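Local coordinates for UBP3-associated protein BRE5 (Saccharomyces cerevisiae, PDB 1ZX2), which acts, as the full-length protein of which this chain is the NTF2-like domain, as cofactor of the deubiquitinating enzyme UBP3, with which it cleaves ubiquitin in a heterotetramer, at residues 99-104 with 121-126. Sequence-based numbering, arbitrary orientation.
Sequences ILIMAT and FILLPS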
loop_
_atom_site.group_PDB
_atom_site.type_symbol
_atom_site.label_atom_id
_atom_site.label_comp_id
_atom_site.label_asym_id
_atom_site.label_seq_id
_atom_site.Cartn_x
_atom_site.Cartn_y
_atom_site.Cartn_z
ATOM N N ILE A 99 -7.763 3.264 7.443
ATOM C CA ILE A 99 -6.887 4.115 6.650
ATOM C C ILE A 99 -5.816 3.300 5.981
ATOM O O ILE A 99 -5.161 2.547 6.641
ATOM C CB ILE A 99 -6.258 5.205 7.532
ATOM C CG1 ILE A 99 -7.354 6.059 8.178
ATOM C CG2 ILE A 99 -5.422 6.161 6.689
ATOM C CD1 ILE A 99 -6.870 7.022 9.235
ATOM N N LEU A 100 -5.642 3.482 4.669
ATOM C CA LEU A 100 -4.548 2.958 3.895
ATOM C C LEU A 100 -3.501 4.069 3.731
ATOM O O LEU A 100 -3.838 5.169 3.344
ATOM C CB LEU A 100 -5.083 2.578 2.508
ATOM C CG LEU A 100 -4.054 2.231 1.461
ATOM C CD1 LEU A 100 -3.350 0.925 1.831
ATOM C CD2 LEU A 100 -4.756 2.065 0.078
ATOM N N ILE A 101 -2.262 3.772 4.062
ATOM C CA ILE A 101 -1.109 4.633 3.865
ATOM C C ILE A 101 -0.107 3.963 2.999
ATOM O O ILE A 101 0.193 2.769 3.222
ATOM C CB ILE A 101 -0.413 4.921 5.256
ATOM C CG1 ILE A 101 -1.385 5.561 6.216
ATOM C CG2 ILE A 101 0.719 5.883 5.125
ATOM C CD1 ILE A 101 -0.906 5.780 7.636
ATOM N N MET A 102 0.492 4.706 2.052
ATOM C CA MET A 102 1.639 4.213 1.312
ATOM C C MET A 102 2.676 5.281 1.422
ATOM O O MET A 102 2.372 6.440 1.134
ATOM C CB MET A 102 1.314 3.974 -0.185
ATOM C CG MET A 102 2.441 3.268 -1.002
ATOM S SD MET A 102 2.020 2.975 -2.810
ATOM C CE MET A 102 2.435 4.555 -3.287
ATOM N N ALA A 103 3.880 4.941 1.840
ATOM C CA ALA A 103 4.942 5.914 1.954
ATOM C C ALA A 103 6.171 5.379 1.235
ATOM O O ALA A 103 6.417 4.154 1.244
ATOM C CB ALA A 103 5.266 6.207 3.424
ATOM N N THR A 104 6.894 6.254 0.535
ATOM C CA THR A 104 8.175 5.890 -0.017
ATOM C C THR A 104 9.223 6.770 0.607
ATOM O O THR A 104 8.909 7.842 1.158
ATOM C CB THR A 104 8.216 6.014 -1.555
ATOM O OG1 THR A 104 8.079 7.379 -2.000
ATOM C CG2 THR A 104 7.025 5.242 -2.196
ATOM N N PHE A 121 0.732 0.607 5.091
ATOM C CA PHE A 121 0.057 0.236 6.321
ATOM C C PHE A 121 -1.403 0.268 6.088
ATOM O O PHE A 121 -1.879 1.134 5.378
ATOM C CB PHE A 121 0.319 1.312 7.383
ATOM C CG PHE A 121 1.749 1.431 7.819
ATOM C CD1 PHE A 121 2.560 2.436 7.311
ATOM C CD2 PHE A 121 2.267 0.569 8.738
ATOM C CE1 PHE A 121 3.858 2.591 7.709
ATOM C CE2 PHE A 121 3.627 0.727 9.191
ATOM C CZ PHE A 121 4.392 1.723 8.682
ATOM N N ILE A 122 -2.149 -0.606 6.772
ATOM C CA ILE A 122 -3.573 -0.358 6.980
ATOM C C ILE A 122 -3.777 -0.197 8.477
ATOM O O ILE A 122 -3.344 -1.017 9.261
ATOM C CB ILE A 122 -4.419 -1.470 6.384
ATOM C CG1 ILE A 122 -4.352 -1.452 4.870
ATOM C CG2 ILE A 122 -5.888 -1.373 6.805
ATOM C CD1 ILE A 122 -4.997 -2.622 4.131
ATOM N N LEU A 123 -4.510 0.842 8.866
ATOM C CA LEU A 123 -4.875 1.147 10.240
ATOM C C LEU A 123 -6.356 1.006 10.431
ATOM O O LEU A 123 -7.171 1.501 9.605
ATOM C CB LEU A 123 -4.548 2.586 10.529
ATOM C CG LEU A 123 -3.178 3.160 10.246
ATOM C CD1 LEU A 123 -3.080 4.601 10.633
ATOM C CD2 LEU A 123 -2.132 2.308 10.989
ATOM N N LEU A 124 -6.740 0.284 11.471
ATOM C CA LEU A 124 -8.136 0.049 11.792
ATOM C C LEU A 124 -8.368 0.626 13.160
ATOM O O LEU A 124 -7.618 0.268 14.048
ATOM C CB LEU A 124 -8.312 -1.401 11.979
ATOM C CG LEU A 124 -9.620 -2.181 11.862
ATOM C CD1 LEU A 124 -9.709 -3.208 12.956
ATOM C CD2 LEU A 124 -10.982 -1.597 11.501
ATOM N N PRO A 125 -9.427 1.360 13.408
ATOM C CA PRO A 125 -9.691 1.764 14.818
ATOM C C PRO A 125 -9.781 0.561 15.826
ATOM O O PRO A 125 -10.435 -0.438 15.529
ATOM C CB PRO A 125 -11.044 2.461 14.759
ATOM C CG PRO A 125 -11.165 3.006 13.275
ATOM C CD PRO A 125 -10.446 1.869 12.460
ATOM N N SER A 126 -9.179 0.701 17.023
ATOM C CA SER A 126 -9.342 -0.264 18.117
ATOM C C SER A 126 -10.845 -0.322 18.507
ATOM O O SER A 126 -11.615 0.527 18.081
ATOM C CB SER A 126 -8.520 0.154 19.374
ATOM O OG SER A 126 -8.758 1.513 19.758
#
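Ile99 and Leu123 hydrogen-bond to each other in both directions, Ile99 N to Leu123 O and Leu123 N to Ile99 O, each 2.9 Å. Two residues along, Ile101 and Phe121 repeat the antiparallel pairing; Ile101 N points almost straight at Phe121 O (3.0 Å, 177° at the hydrogen). Between these pairs, Leu100 and Ile122 form a non-hydrogen-bonded pair, where Ile122 CA leans on Ile99 O at 3.3 Å in a CA-H...O contact.

Leu123 can be followed outward. Its CB faces Ile99 CB at 4.3 Å and lies closer to Ile99 O than CG does. CG is anti to the carbonyl carbon (chi1 -52°), and an extended CD1 (chi2 -179°) carries the tip to 3.9 Å from Ile101 CD1, a diagonal contact between the two successive hydrogen-bonded pairs, on the face that Ile99, Ile101, Phe121 and Leu123 share. Beside it, Ile101 CB lies off the edge of the Phe121 ring, near its plane. Helix 6-23 covers this face, with Phe13 and Tyr17 edge-to-face on Phe121. On the opposite face, Leu100 CD1 reaches Ile122 CG1 at 4.0 Å, and the second subunit packs on both residues.

These strands, 98-109 and 115-125, form a hairpin in the curved sheet of the NTF2 fold. The backbone bonds fix the register, while purely apolar side chains serve the helix-backed core on one face and the dimer interface on the other.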